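Local coordinates for TagI restriction endonuclease (Thermocrispum agreste, PDB 6GHS), which probably cleaves DNA carrying modified cytosines such as 5-methylcytosine, reading the modification with an SRA domain and cutting with an HNH nuclease domain, at residues I66-G71 with V146-L151; C210-I215 with L247-N252; F7-G12 with Y122-L127; I230-R235 with I295-S300; A196-N201 with D241-M246. All blocks are in the same frame, centred on the assembly; numbering follows the deposited sequence.

Interactions 1 and 3 both belong to the SRA part of the chain, reaching neighbouring strands (145-153 and 122-137) of the same sheet, their centres about 20 Å apart. Interactions 2, 4 and 5 cluster around the HNH part and touch one another: Leu247 CG packs 3.8 Å from Ile230 CD1 between interactions 2 and 4, while Arg231 N probably hydrogen-bonds Asn245 OD1, 2.7 Å away, between 4 and 5. Interaction 2 holds the zinc, and a sodium ion lies about 6 Å from the side chain of Pro232 in interaction 4 and about 8 Å from that of Met246 in interaction 5. Centres of interactions 1 and 2 are about 30 Å apart, on opposite sides of the chain's centre.

Interaction 1 (I66-G71 with V146-L151); sequences IYTGHG and VCQFQL
Tyr67 and Phe149 face each other as an antiparallel hydrogen-bonded pair in the curved sheet of the SRA domain, where strand 145-153 runs between strands 64-68 and 122-137. Both of their backbone groups are used: Tyr67 N donates to Phe149 O at 3.0 Å, and Phe149 N returns a bond to Tyr67 O at 2.8 Å. Two residues on, Gly69 N reaches Cys147 O at 2.9 Å as the first strand gives way to loop, and Cys147 N is met by Gln84 OE1. The other edge of 146-151 is satisfied by strand 122-137, with Gln148 bonded through its backbone to Trp134.

On the Tyr67 side of the sheet the contact is apolar. Tyr67 CB meets Leu151 CD1 at 3.9 Å, and the tyrosine and Phe149 rings both pack on Leu94 of helix 89-100. The opposite face, carrying Ile66, Thr68, Gln148 and Gln150, holds the polar groups. Thr68 OG1 is bonded more strongly to Asp58, Gln150 NE2 is bonded to Glu64, and Gln148 OE1 takes both Trp134 and Lys236 of the second subunit. Gln148 lies alongside Thr68, and its NE2 adds a weak 3.4 Å hydrogen bond to Thr68 OG1.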
# COMPACT_ATOMS: atom_id res chain seq x y z
N ILE A 66 -8.15 -18.16 -5.36
CA ILE A 66 -9.31 -17.55 -5.99
C ILE A 66 -10.52 -18.18 -5.31
O ILE A 66 -10.86 -19.32 -5.62
CB ILE A 66 -9.35 -17.79 -7.52
CG1 ILE A 66 -8.00 -17.49 -8.16
CG2 ILE A 66 -10.43 -16.92 -8.16
CD1 ILE A 66 -7.37 -16.19 -7.72
N TYR A 67 -11.15 -17.45 -4.38
CA TYR A 67 -12.33 -17.92 -3.66
C TYR A 67 -13.60 -17.38 -4.30
O TYR A 67 -13.67 -16.20 -4.61
CB TYR A 67 -12.28 -17.49 -2.19
CG TYR A 67 -13.35 -18.12 -1.32
CD1 TYR A 67 -13.36 -19.50 -1.09
CD2 TYR A 67 -14.33 -17.36 -0.70
CE1 TYR A 67 -14.32 -20.10 -0.28
CE2 TYR A 67 -15.30 -17.94 0.11
CZ TYR A 67 -15.29 -19.32 0.31
OH TYR A 67 -16.24 -19.91 1.11
N THR A 68 -14.59 -18.25 -4.48
CA THR A 68 -15.89 -17.86 -5.04
C THR A 68 -16.91 -17.70 -3.93
O THR A 68 -16.94 -18.47 -2.98
CB THR A 68 -16.39 -18.91 -6.05
OG1 THR A 68 -15.31 -19.28 -6.91
CG2 THR A 68 -17.54 -18.34 -6.90
N GLY A 69 -17.75 -16.68 -4.07
CA GLY A 69 -18.60 -16.21 -2.99
C GLY A 69 -19.87 -17.00 -2.79
O GLY A 69 -20.06 -18.06 -3.35
N HIS A 70 -20.74 -16.44 -1.96
CA HIS A 70 -21.97 -17.06 -1.56
C HIS A 70 -23.16 -16.44 -2.28
O HIS A 70 -23.14 -15.27 -2.63
CB HIS A 70 -22.14 -16.91 -0.04
CG HIS A 70 -23.32 -17.64 0.49
ND1 HIS A 70 -24.55 -17.05 0.65
CD2 HIS A 70 -23.48 -18.94 0.85
CE1 HIS A 70 -25.41 -17.94 1.10
NE2 HIS A 70 -24.79 -19.09 1.23
N GLY A 71 -24.20 -17.26 -2.51
CA GLY A 71 -25.49 -16.79 -3.02
C GLY A 71 -25.97 -17.44 -4.30
O GLY A 71 -25.17 -17.95 -5.09
N VAL A 146 -21.02 -14.84 -10.72
CA VAL A 146 -20.59 -15.05 -9.34
C VAL A 146 -19.54 -14.02 -8.95
O VAL A 146 -18.83 -13.48 -9.81
CB VAL A 146 -20.00 -16.46 -9.10
CG1 VAL A 146 -21.11 -17.49 -9.15
CG2 VAL A 146 -18.88 -16.79 -10.10
N CYS A 147 -19.45 -13.79 -7.65
CA CYS A 147 -18.47 -12.91 -7.05
C CYS A 147 -17.20 -13.69 -6.74
O CYS A 147 -17.29 -14.83 -6.31
CB CYS A 147 -19.06 -12.37 -5.76
SG CYS A 147 -18.14 -10.97 -5.14
N GLN A 148 -16.03 -13.10 -6.94
CA GLN A 148 -14.77 -13.80 -6.66
C GLN A 148 -13.74 -12.91 -5.98
O GLN A 148 -13.73 -11.70 -6.14
CB GLN A 148 -14.18 -14.38 -7.94
CG GLN A 148 -14.66 -15.78 -8.24
CD GLN A 148 -14.03 -16.37 -9.48
OE1 GLN A 148 -13.81 -15.68 -10.48
NE2 GLN A 148 -13.74 -17.66 -9.44
N PHE A 149 -12.86 -13.54 -5.21
CA PHE A 149 -11.88 -12.84 -4.41
C PHE A 149 -10.50 -13.44 -4.66
O PHE A 149 -10.39 -14.63 -4.95
CB PHE A 149 -12.25 -12.93 -2.92
CG PHE A 149 -13.62 -12.41 -2.62
CD1 PHE A 149 -14.73 -13.24 -2.75
CD2 PHE A 149 -13.82 -11.08 -2.23
CE1 PHE A 149 -16.00 -12.75 -2.49
CE2 PHE A 149 -15.09 -10.59 -1.98
CZ PHE A 149 -16.18 -11.43 -2.10
N GLN A 150 -9.47 -12.61 -4.57
CA GLN A 150 -8.10 -13.06 -4.58
C GLN A 150 -7.50 -12.94 -3.17
O GLN A 150 -7.48 -11.84 -2.60
CB GLN A 150 -7.30 -12.22 -5.56
CG GLN A 150 -5.94 -12.81 -5.89
CD GLN A 150 -5.11 -11.90 -6.77
OE1 GLN A 150 -5.25 -10.67 -6.71
NE2 GLN A 150 -4.25 -12.49 -7.58
N LEU A 151 -7.04 -14.06 -2.62
CA LEU A 151 -6.43 -14.09 -1.28
C LEU A 151 -4.96 -14.51 -1.35
O LEU A 151 -4.62 -15.44 -2.08
CB LEU A 151 -7.21 -15.01 -0.32
CG LEU A 151 -8.60 -14.49 0.06
CD1 LEU A 151 -9.64 -14.89 -0.97
CD2 LEU A 151 -9.04 -14.98 1.42

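Interaction 2 (C210-I215 with L247-N252); sequences CQVCGI and LCLCPN. With ZN (zinc ion), chain B.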
# COMPACT_ATOMS: atom_id res chain seq x y z
N CYS A 210 -13.37 12.43 5.00
CA CYS A 210 -12.07 13.02 5.17
C CYS A 210 -12.18 14.24 6.07
O CYS A 210 -13.01 15.13 5.84
CB CYS A 210 -11.48 13.45 3.84
SG CYS A 210 -9.80 14.05 4.02
N GLN A 211 -11.33 14.26 7.09
CA GLN A 211 -11.30 15.38 8.02
C GLN A 211 -10.77 16.67 7.37
O GLN A 211 -10.98 17.76 7.89
CB GLN A 211 -10.52 15.01 9.28
CG GLN A 211 -11.19 13.93 10.12
CD GLN A 211 -10.53 13.70 11.48
OE1 GLN A 211 -10.05 12.60 11.77
NE2 GLN A 211 -10.52 14.74 12.33
N VAL A 212 -10.11 16.56 6.22
CA VAL A 212 -9.57 17.73 5.52
C VAL A 212 -10.50 18.26 4.43
O VAL A 212 -10.84 19.44 4.47
CB VAL A 212 -8.20 17.42 4.92
CG1 VAL A 212 -7.68 18.62 4.14
CG2 VAL A 212 -7.23 16.99 6.02
N CYS A 213 -10.89 17.41 3.47
CA CYS A 213 -11.67 17.83 2.28
C CYS A 213 -13.16 17.47 2.32
O CYS A 213 -13.91 17.84 1.41
CB CYS A 213 -11.03 17.30 0.98
SG CYS A 213 -11.18 15.52 0.72
N GLY A 214 -13.58 16.74 3.35
CA GLY A 214 -14.99 16.45 3.54
C GLY A 214 -15.58 15.28 2.78
O GLY A 214 -16.68 14.84 3.13
N ILE A 215 -14.90 14.73 1.77
CA ILE A 215 -15.54 13.71 0.95
C ILE A 215 -15.47 12.33 1.53
O ILE A 215 -14.59 12.01 2.31
CB ILE A 215 -15.04 13.62 -0.51
CG1 ILE A 215 -13.59 13.15 -0.61
CG2 ILE A 215 -15.22 14.96 -1.21
CD1 ILE A 215 -13.29 12.63 -2.00
N LEU A 247 -6.21 10.38 12.14
CA LEU A 247 -7.23 11.12 11.38
C LEU A 247 -7.84 10.22 10.31
O LEU A 247 -7.12 9.46 9.67
CB LEU A 247 -6.62 12.33 10.67
CG LEU A 247 -5.84 13.35 11.49
CD1 LEU A 247 -4.96 14.18 10.56
CD2 LEU A 247 -6.79 14.24 12.28
N CYS A 248 -9.15 10.33 10.12
CA CYS A 248 -9.81 9.74 8.95
C CYS A 248 -9.61 10.67 7.74
O CYS A 248 -10.02 11.83 7.78
CB CYS A 248 -11.30 9.56 9.25
SG CYS A 248 -12.28 8.93 7.87
N LEU A 249 -8.98 10.16 6.69
CA LEU A 249 -8.67 10.93 5.48
C LEU A 249 -8.95 10.18 4.19
O LEU A 249 -8.87 8.96 4.16
CB LEU A 249 -7.19 11.28 5.44
CG LEU A 249 -6.58 12.03 6.61
CD1 LEU A 249 -5.09 12.17 6.36
CD2 LEU A 249 -7.22 13.40 6.75
N CYS A 250 -9.21 10.92 3.11
CA CYS A 250 -9.32 10.32 1.78
C CYS A 250 -7.91 9.97 1.35
O CYS A 250 -6.94 10.52 1.89
CB CYS A 250 -9.95 11.28 0.77
SG CYS A 250 -9.04 12.81 0.60
N PRO A 251 -7.77 9.04 0.39
CA PRO A 251 -6.42 8.64 -0.06
C PRO A 251 -5.51 9.77 -0.52
O PRO A 251 -4.33 9.72 -0.22
CB PRO A 251 -6.72 7.71 -1.21
CG PRO A 251 -8.00 7.07 -0.81
CD PRO A 251 -8.80 8.10 -0.09
N ASN A 252 -6.06 10.78 -1.22
CA ASN A 252 -5.28 11.95 -1.69
C ASN A 252 -4.72 12.75 -0.52
O ASN A 252 -3.53 13.04 -0.49
CB ASN A 252 -6.11 12.89 -2.60
CG ASN A 252 -6.38 12.31 -3.99
OD1 ASN A 252 -6.09 11.16 -4.26
ND2 ASN A 252 -6.95 13.12 -4.87
ZN ZN B . -9.71 14.67 1.67
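The loop 210-215 comes up against the end of strand 246-249 with Cys210 opposite Leu249, and Gln211 N donates to Cys248 O at 2.8 Å. The side chain of Gln211 adds a second bond to the same residue: its OE1 accepts Cys248 N at 2.9 Å, the donor lying 15° from the plane of the amide carbonyl. The Gln211 side chain crosses that of Leu247 at about a right angle, its amide passing near Leu247 CD2, and NE2 turns the other way to Arg283 O. With an alanine here, Cys248 N would probably lose its side-chain acceptor and Arg283 O this donor, and a gap is likely to open beside Leu247.

Cys210, Cys213 and Cys250 all bind zinc through SG, and Asp253 from the following helix completes the site. The CxxC turn, the hairpin after it and the helix whose N-cap and first turn supply Cys250 and Asp253 are consistent with a treble-clef arrangement, as in other zinc-bearing HNH nucleases. Cys210 SG, anti to its own nitrogen (chi1 -175°), is gripped by more than the metal: Cys250 N points at it from 3.3 Å, and Val212 N and Cys213 N also donate to it. Such N-H groups would probably draw off some of the thiolate charge. Cys250 sits at the N-cap of helix 251-258. Beside the metal site, Val212 CG2 packs on Leu249 CD2 at 3.7 Å.

Interaction 3 (F7-G12 with Y122-L127); sequences FGHIPG and YRYDGL
His9 meets Tyr124 and Leu127 with different parts of its imidazole, and the two meetings join the N-terminal loop of the SRA domain to the start of its long strand 122-137. Packing is closest around Leu127. Its CD1 stands over the centre of the histidine ring as a CH-pi contact, 4.0 Å from the centroid, while the other branch, CD2, reaches the backbone of Gly8, 3.5 Å from Gly8 C. Arg105 of strand 104-109 touches Leu127, and its NH1 hydrogen-bonds Gly8 O.

At the ring edge, His9 ND1 and Tyr124 OH share a hydrogen bond of 2.6 Å. The tyrosine comes in at the rim, with the two ring planes 82° apart and neither ring over the face of the other. Its CG is anti to the backbone nitrogen (chi1 166°), which carries the phenol out from the strand to the loop.

The other side is loose: His9 itself is exposed, and Pro11 and Gly12 lead the loop away into solvent without meeting 122-127. Chemically, a leucine over the face and a hydroxyl at the edge probably fix both the tilt and the rotation of the imidazole.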
# COMPACT_ATOMS: atom_id res chain seq x y z
N PHE A 7 -10.58 -10.85 14.32
CA PHE A 7 -9.67 -10.89 13.21
C PHE A 7 -8.29 -11.20 13.73
O PHE A 7 -7.85 -10.63 14.72
CB PHE A 7 -9.66 -9.54 12.49
CG PHE A 7 -11.01 -9.12 12.01
CD1 PHE A 7 -11.49 -9.55 10.77
CD2 PHE A 7 -11.83 -8.30 12.79
CE1 PHE A 7 -12.74 -9.17 10.33
CE2 PHE A 7 -13.08 -7.92 12.36
CZ PHE A 7 -13.54 -8.35 11.12
N GLY A 8 -7.62 -12.11 13.03
CA GLY A 8 -6.27 -12.52 13.36
C GLY A 8 -6.29 -13.94 13.88
O GLY A 8 -7.29 -14.65 13.76
N HIS A 9 -5.16 -14.34 14.46
CA HIS A 9 -5.05 -15.66 15.07
C HIS A 9 -5.95 -15.74 16.30
O HIS A 9 -6.28 -14.71 16.90
CB HIS A 9 -3.59 -15.96 15.44
CG HIS A 9 -2.72 -16.25 14.25
ND1 HIS A 9 -3.05 -17.17 13.29
CD2 HIS A 9 -1.51 -15.75 13.89
CE1 HIS A 9 -2.09 -17.22 12.37
NE2 HIS A 9 -1.15 -16.36 12.72
N ILE A 10 -6.39 -16.96 16.62
CA ILE A 10 -7.21 -17.23 17.80
C ILE A 10 -6.31 -17.85 18.88
O ILE A 10 -5.56 -18.80 18.59
CB ILE A 10 -8.39 -18.17 17.48
CG1 ILE A 10 -9.38 -17.48 16.52
CG2 ILE A 10 -9.13 -18.60 18.75
CD1 ILE A 10 -10.05 -16.23 17.08
N PRO A 11 -6.37 -17.31 20.12
CA PRO A 11 -5.60 -17.90 21.22
C PRO A 11 -5.86 -19.41 21.40
O PRO A 11 -7.02 -19.84 21.53
CB PRO A 11 -6.08 -17.10 22.45
CG PRO A 11 -6.50 -15.79 21.91
CD PRO A 11 -7.05 -16.06 20.54
N GLY A 12 -4.78 -20.19 21.37
CA GLY A 12 -4.85 -21.63 21.58
C GLY A 12 -4.85 -22.47 20.32
O GLY A 12 -4.65 -23.68 20.38
N TYR A 122 -10.40 -31.01 8.97
CA TYR A 122 -10.23 -29.60 8.61
C TYR A 122 -8.96 -29.07 9.27
O TYR A 122 -8.84 -29.17 10.49
CB TYR A 122 -11.41 -28.77 9.11
CG TYR A 122 -12.69 -28.97 8.35
CD1 TYR A 122 -13.64 -29.88 8.77
CD2 TYR A 122 -12.97 -28.23 7.20
CE1 TYR A 122 -14.82 -30.06 8.08
CE2 TYR A 122 -14.15 -28.40 6.50
CZ TYR A 122 -15.08 -29.32 6.95
OH TYR A 122 -16.25 -29.50 6.27
N ARG A 123 -8.04 -28.52 8.49
CA ARG A 123 -6.84 -27.85 9.03
C ARG A 123 -7.01 -26.32 8.95
O ARG A 123 -7.57 -25.78 7.99
CB ARG A 123 -5.58 -28.30 8.26
CG ARG A 123 -4.27 -27.78 8.86
CD ARG A 123 -3.04 -28.09 8.02
NE ARG A 123 -3.22 -27.89 6.58
CZ ARG A 123 -3.44 -28.85 5.67
NH1 ARG A 123 -3.51 -30.14 6.01
NH2 ARG A 123 -3.60 -28.52 4.39
N TYR A 124 -6.52 -25.62 9.98
CA TYR A 124 -6.42 -24.17 9.95
C TYR A 124 -5.07 -23.78 9.34
O TYR A 124 -4.04 -24.03 9.94
CB TYR A 124 -6.58 -23.59 11.36
CG TYR A 124 -6.17 -22.13 11.48
CD1 TYR A 124 -6.68 -21.16 10.61
CD2 TYR A 124 -5.28 -21.72 12.46
CE1 TYR A 124 -6.30 -19.83 10.71
CE2 TYR A 124 -4.90 -20.39 12.56
CZ TYR A 124 -5.41 -19.46 11.69
OH TYR A 124 -5.03 -18.14 11.82
N ASP A 125 -5.08 -23.14 8.16
CA ASP A 125 -3.85 -22.78 7.44
C ASP A 125 -3.41 -21.32 7.58
O ASP A 125 -2.74 -20.78 6.71
CB ASP A 125 -3.98 -23.14 5.96
CG ASP A 125 -4.08 -24.63 5.73
OD1 ASP A 125 -4.38 -25.36 6.69
OD2 ASP A 125 -3.84 -25.08 4.59
N GLY A 126 -3.75 -20.68 8.70
CA GLY A 126 -3.31 -19.30 8.96
C GLY A 126 -4.02 -18.17 8.22
O GLY A 126 -5.01 -18.39 7.53
N LEU A 127 -3.47 -16.97 8.36
CA LEU A 127 -4.10 -15.76 7.85
C LEU A 127 -3.72 -15.44 6.40
O LEU A 127 -2.55 -15.56 6.00
CB LEU A 127 -3.72 -14.57 8.73
CG LEU A 127 -3.87 -14.70 10.25
CD1 LEU A 127 -3.18 -13.54 10.94
CD2 LEU A 127 -5.33 -14.78 10.67

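Interaction 4 (I230-R235 with I295-S300); sequences IRPLGR and IRYHRS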
# COMPACT_ATOMS: atom_id res chain seq x y z
N ILE A 230 -0.97 10.51 13.15
CA ILE A 230 -0.51 11.89 13.11
C ILE A 230 0.98 11.89 13.43
O ILE A 230 1.79 12.33 12.62
CB ILE A 230 -1.32 12.77 14.08
CG1 ILE A 230 -2.83 12.63 13.79
CG2 ILE A 230 -0.92 14.23 13.96
CD1 ILE A 230 -3.74 13.45 14.67
N ARG A 231 1.33 11.37 14.60
CA ARG A 231 2.72 11.10 14.95
C ARG A 231 3.04 9.65 14.58
O ARG A 231 2.49 8.75 15.19
CB ARG A 231 2.96 11.30 16.43
CG ARG A 231 4.36 10.93 16.88
CD ARG A 231 4.51 11.11 18.37
NE ARG A 231 5.90 10.96 18.77
CZ ARG A 231 6.39 11.30 19.96
NH1 ARG A 231 5.60 11.81 20.90
NH2 ARG A 231 7.69 11.13 20.20
N PRO A 232 3.95 9.43 13.61
CA PRO A 232 4.11 8.08 13.06
C PRO A 232 4.52 7.03 14.10
O PRO A 232 5.08 7.37 15.14
CB PRO A 232 5.21 8.23 12.00
CG PRO A 232 5.30 9.69 11.74
CD PRO A 232 4.91 10.37 13.00
N LEU A 233 4.23 5.78 13.78
CA LEU A 233 4.56 4.67 14.67
C LEU A 233 6.02 4.26 14.47
O LEU A 233 6.64 4.65 13.48
CB LEU A 233 3.64 3.48 14.37
CG LEU A 233 2.13 3.72 14.40
CD1 LEU A 233 1.39 2.46 14.01
CD2 LEU A 233 1.68 4.21 15.77
N GLY A 234 6.56 3.50 15.42
CA GLY A 234 7.84 2.82 15.24
C GLY A 234 9.02 3.39 16.01
O GLY A 234 8.86 4.30 16.82
N ARG A 235 10.19 2.83 15.73
CA ARG A 235 11.41 3.04 16.53
C ARG A 235 11.82 4.49 16.69
O ARG A 235 12.10 4.92 17.81
CB ARG A 235 12.60 2.26 15.97
CG ARG A 235 12.77 0.87 16.56
CD ARG A 235 13.78 0.07 15.77
NE ARG A 235 13.75 -1.35 16.11
CZ ARG A 235 13.77 -2.37 15.24
NH1 ARG A 235 13.80 -2.17 13.91
NH2 ARG A 235 13.74 -3.62 15.71
N ILE A 295 -0.12 16.52 17.12
CA ILE A 295 -0.19 17.54 16.07
C ILE A 295 1.09 18.35 16.00
O ILE A 295 1.68 18.49 14.93
CB ILE A 295 -1.43 18.46 16.22
CG1 ILE A 295 -2.69 17.64 15.92
CG2 ILE A 295 -1.30 19.70 15.33
CD1 ILE A 295 -3.95 18.45 15.67
N ARG A 296 1.52 18.88 17.14
CA ARG A 296 2.78 19.62 17.22
C ARG A 296 3.96 18.84 16.69
O ARG A 296 4.80 19.41 16.00
CB ARG A 296 3.08 20.06 18.65
CG ARG A 296 2.49 21.41 19.03
CD ARG A 296 2.49 21.61 20.54
NE ARG A 296 1.44 22.55 20.91
CZ ARG A 296 0.62 22.42 21.95
NH1 ARG A 296 0.69 21.38 22.79
NH2 ARG A 296 -0.30 23.36 22.16
N TYR A 297 4.02 17.55 17.02
CA TYR A 297 5.12 16.66 16.56
C TYR A 297 5.16 16.54 15.04
O TYR A 297 6.22 16.67 14.43
CB TYR A 297 5.01 15.26 17.18
CG TYR A 297 6.23 14.40 16.95
CD1 TYR A 297 6.44 13.77 15.72
CD2 TYR A 297 7.19 14.23 17.95
CE1 TYR A 297 7.57 12.99 15.49
CE2 TYR A 297 8.33 13.44 17.74
CZ TYR A 297 8.51 12.82 16.50
OH TYR A 297 9.63 12.04 16.26
N HIS A 298 4.00 16.29 14.45
CA HIS A 298 3.87 16.19 13.00
C HIS A 298 4.27 17.47 12.30
O HIS A 298 4.97 17.43 11.31
CB HIS A 298 2.43 15.84 12.62
CG HIS A 298 2.17 15.83 11.15
ND1 HIS A 298 1.68 16.93 10.48
CD2 HIS A 298 2.32 14.86 10.22
CE1 HIS A 298 1.53 16.63 9.20
NE2 HIS A 298 1.91 15.38 9.02
N ARG A 299 3.80 18.60 12.82
CA ARG A 299 4.17 19.93 12.32
C ARG A 299 5.70 20.10 12.33
O ARG A 299 6.29 20.70 11.43
CB ARG A 299 3.50 21.01 13.18
CG ARG A 299 3.30 22.33 12.46
CD ARG A 299 2.95 23.44 13.45
NE ARG A 299 1.68 23.17 14.13
CZ ARG A 299 1.44 23.35 15.43
NH1 ARG A 299 2.37 23.79 16.28
NH2 ARG A 299 0.23 23.07 15.91
N SER A 300 6.33 19.55 13.37
CA SER A 300 7.76 19.66 13.57
C SER A 300 8.62 18.74 12.70
O SER A 300 9.84 18.73 12.87
CB SER A 300 8.09 19.46 15.07
OG SER A 300 7.69 20.61 15.82
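Arg231 lays its guanidinium flat on the ring of Tyr297, joining the loop that follows strand 223-229 in the HNH nuclease fold to helix 292-299 near the C-terminus. The planes are only 19° apart and the group centres 4.1 Å, a cation-pi stack that is off-centre, with NE 3.5 Å above the ring plane and shifted toward the rim. NH2 lies nearest CE2 and also makes a weak hydrogen bond to His237 O, while further back CG of the same arginine stands over the ring as a CH-pi contact. The arginine can cover the ring along so much of its length because the chain is extended from CG to NE, with CG anti to the backbone N (chi1 176°).

Tyr297 starts out likewise, its CG anti to N (chi1 -169°), which swings the ring off the helix toward the loop. Its hydroxyl is bonded to His237 ND1, and the rings of the two residues meet with their planes about perpendicular. With a serine in place of Arg231, Tyr297 would probably be left without its cation-pi partner and with this face uncovered, its ring held on the loop side mainly through His237.

Deeper in, Ile230 CG2 wedges against the helix, 4.0 Å from both Ile295 CA and His298 CB. His298 turns its ring elsewhere, stacking on Phe257 and donating through NE2 to Phe257 O. Pro232 CD merely grazes Tyr297 CE1. Where the histidine passes the loop, the carbonyl of Ile230 is close to its ring, with Ile230 O 3.5 Å from His298 CD2.

Interaction 5 (A196-N201 with D241-M246); sequences AQVVKN and DVESNM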
# COMPACT_ATOMS: atom_id res chain seq x y z
N ALA A 196 -6.92 -3.00 15.00
CA ALA A 196 -8.09 -2.85 14.14
C ALA A 196 -9.15 -1.95 14.77
O ALA A 196 -9.78 -1.14 14.07
CB ALA A 196 -8.68 -4.21 13.83
N GLN A 197 -9.36 -2.12 16.07
CA GLN A 197 -10.35 -1.36 16.84
C GLN A 197 -10.19 0.16 16.72
O GLN A 197 -11.18 0.90 16.64
CB GLN A 197 -10.33 -1.78 18.34
CG GLN A 197 -11.36 -2.84 18.72
CD GLN A 197 -12.77 -2.27 18.83
OE1 GLN A 197 -13.60 -2.46 17.94
NE2 GLN A 197 -13.03 -1.53 19.91
N VAL A 198 -8.93 0.60 16.70
CA VAL A 198 -8.59 2.03 16.70
C VAL A 198 -9.09 2.67 15.41
O VAL A 198 -9.80 3.69 15.44
CB VAL A 198 -7.05 2.22 16.88
CG1 VAL A 198 -6.64 3.67 16.70
CG2 VAL A 198 -6.62 1.74 18.25
N VAL A 199 -8.75 2.03 14.29
CA VAL A 199 -9.13 2.46 12.94
C VAL A 199 -10.65 2.49 12.84
O VAL A 199 -11.23 3.51 12.45
CB VAL A 199 -8.57 1.49 11.86
CG1 VAL A 199 -8.75 2.07 10.46
CG2 VAL A 199 -7.10 1.17 12.09
N LYS A 200 -11.26 1.37 13.22
CA LYS A 200 -12.71 1.18 13.14
C LYS A 200 -13.49 2.26 13.91
O LYS A 200 -14.54 2.69 13.45
CB LYS A 200 -13.09 -0.21 13.65
CG LYS A 200 -14.45 -0.68 13.17
CD LYS A 200 -15.01 -1.82 14.02
CE LYS A 200 -16.42 -2.19 13.57
NZ LYS A 200 -16.96 -3.41 14.25
N ASN A 201 -12.99 2.67 15.07
CA ASN A 201 -13.61 3.76 15.86
C ASN A 201 -13.59 5.08 15.11
O ASN A 201 -14.60 5.77 14.99
CB ASN A 201 -12.89 3.97 17.21
CG ASN A 201 -13.28 2.94 18.26
OD1 ASN A 201 -14.39 2.42 18.27
ND2 ASN A 201 -12.35 2.66 19.17
N ASP A 241 -0.48 3.89 18.94
CA ASP A 241 -1.54 3.45 18.04
C ASP A 241 -2.88 3.64 18.76
O ASP A 241 -3.45 2.69 19.29
CB ASP A 241 -1.32 1.99 17.62
CG ASP A 241 -2.34 1.50 16.60
OD1 ASP A 241 -2.94 2.31 15.85
OD2 ASP A 241 -2.53 0.27 16.55
N VAL A 242 -3.35 4.88 18.78
CA VAL A 242 -4.61 5.22 19.43
C VAL A 242 -5.42 6.29 18.68
O VAL A 242 -4.89 7.09 17.92
CB VAL A 242 -4.41 5.69 20.89
CG1 VAL A 242 -3.94 4.53 21.76
CG2 VAL A 242 -3.45 6.87 20.97
N GLU A 243 -6.71 6.31 19.01
CA GLU A 243 -7.70 7.15 18.35
C GLU A 243 -7.28 8.61 18.33
O GLU A 243 -7.56 9.32 17.36
CB GLU A 243 -9.08 7.03 19.04
CG GLU A 243 -9.76 5.66 18.93
CD GLU A 243 -9.25 4.59 19.92
OE1 GLU A 243 -8.33 4.85 20.74
OE2 GLU A 243 -9.79 3.46 19.87
N SER A 244 -6.62 9.05 19.40
CA SER A 244 -6.15 10.44 19.54
C SER A 244 -4.95 10.81 18.64
O SER A 244 -4.67 12.00 18.43
CB SER A 244 -5.83 10.73 21.01
OG SER A 244 -5.01 9.72 21.56
N ASN A 245 -4.26 9.80 18.11
CA ASN A 245 -3.13 9.99 17.22
C ASN A 245 -3.48 9.51 15.81
O ASN A 245 -2.68 8.86 15.14
CB ASN A 245 -1.96 9.20 17.80
CG ASN A 245 -0.67 9.37 17.03
OD1 ASN A 245 -0.43 10.41 16.41
ND2 ASN A 245 0.16 8.34 17.04
N MET A 246 -4.68 9.84 15.34
CA MET A 246 -5.17 9.33 14.06
C MET A 246 -6.23 10.25 13.46
O MET A 246 -7.04 10.81 14.20
CB MET A 246 -5.77 7.95 14.23
CG MET A 246 -6.31 7.37 12.94
SD MET A 246 -6.62 5.61 13.06
CE MET A 246 -4.95 4.96 13.15
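Two torsion choices bring Asn201 and Glu243 together: Asn201 CG stands anti to its carbonyl carbon, and the Glu243 chain, leaving its backbone in the same sense, bends at chi2 (81°) to fold its carboxylate back toward the helix. Asn201 ND2 then donates to Glu243 OE2 at 2.8 Å. The acceptor lies in the plane of the asparagine amide, whereas the donor reaches the oxygen on its anti side, tilted 22° out of the carboxylate plane. The amide and carboxylate planes are turned 32° apart.

Val198 carries the apolar side of the contact. Its two methyls divide the work: CG1 lies against the peptide between Val242 and Glu243, 3.5 Å from Val242 C, and CG2 rests near Asp241 O, also at 3.5 Å. Met246 closes the group from the strand end, its chain bent at chi3 so that CE comes 4.1 Å from Val198 CG1. SD lies 4.0 Å from Val199 CA, against the helix backbone.

Asp241 spends its carboxylate elsewhere, on Ser195 N just ahead of the helix and on His229 NE2. The contact thus packs the first turns of helix 196-206 onto the loop between strands 223-229 and 246-249 of the HNH nuclease region, with Val202 further along the helix touching both Glu243 and Met246, and His229 of strand 223-229 lying against Met246.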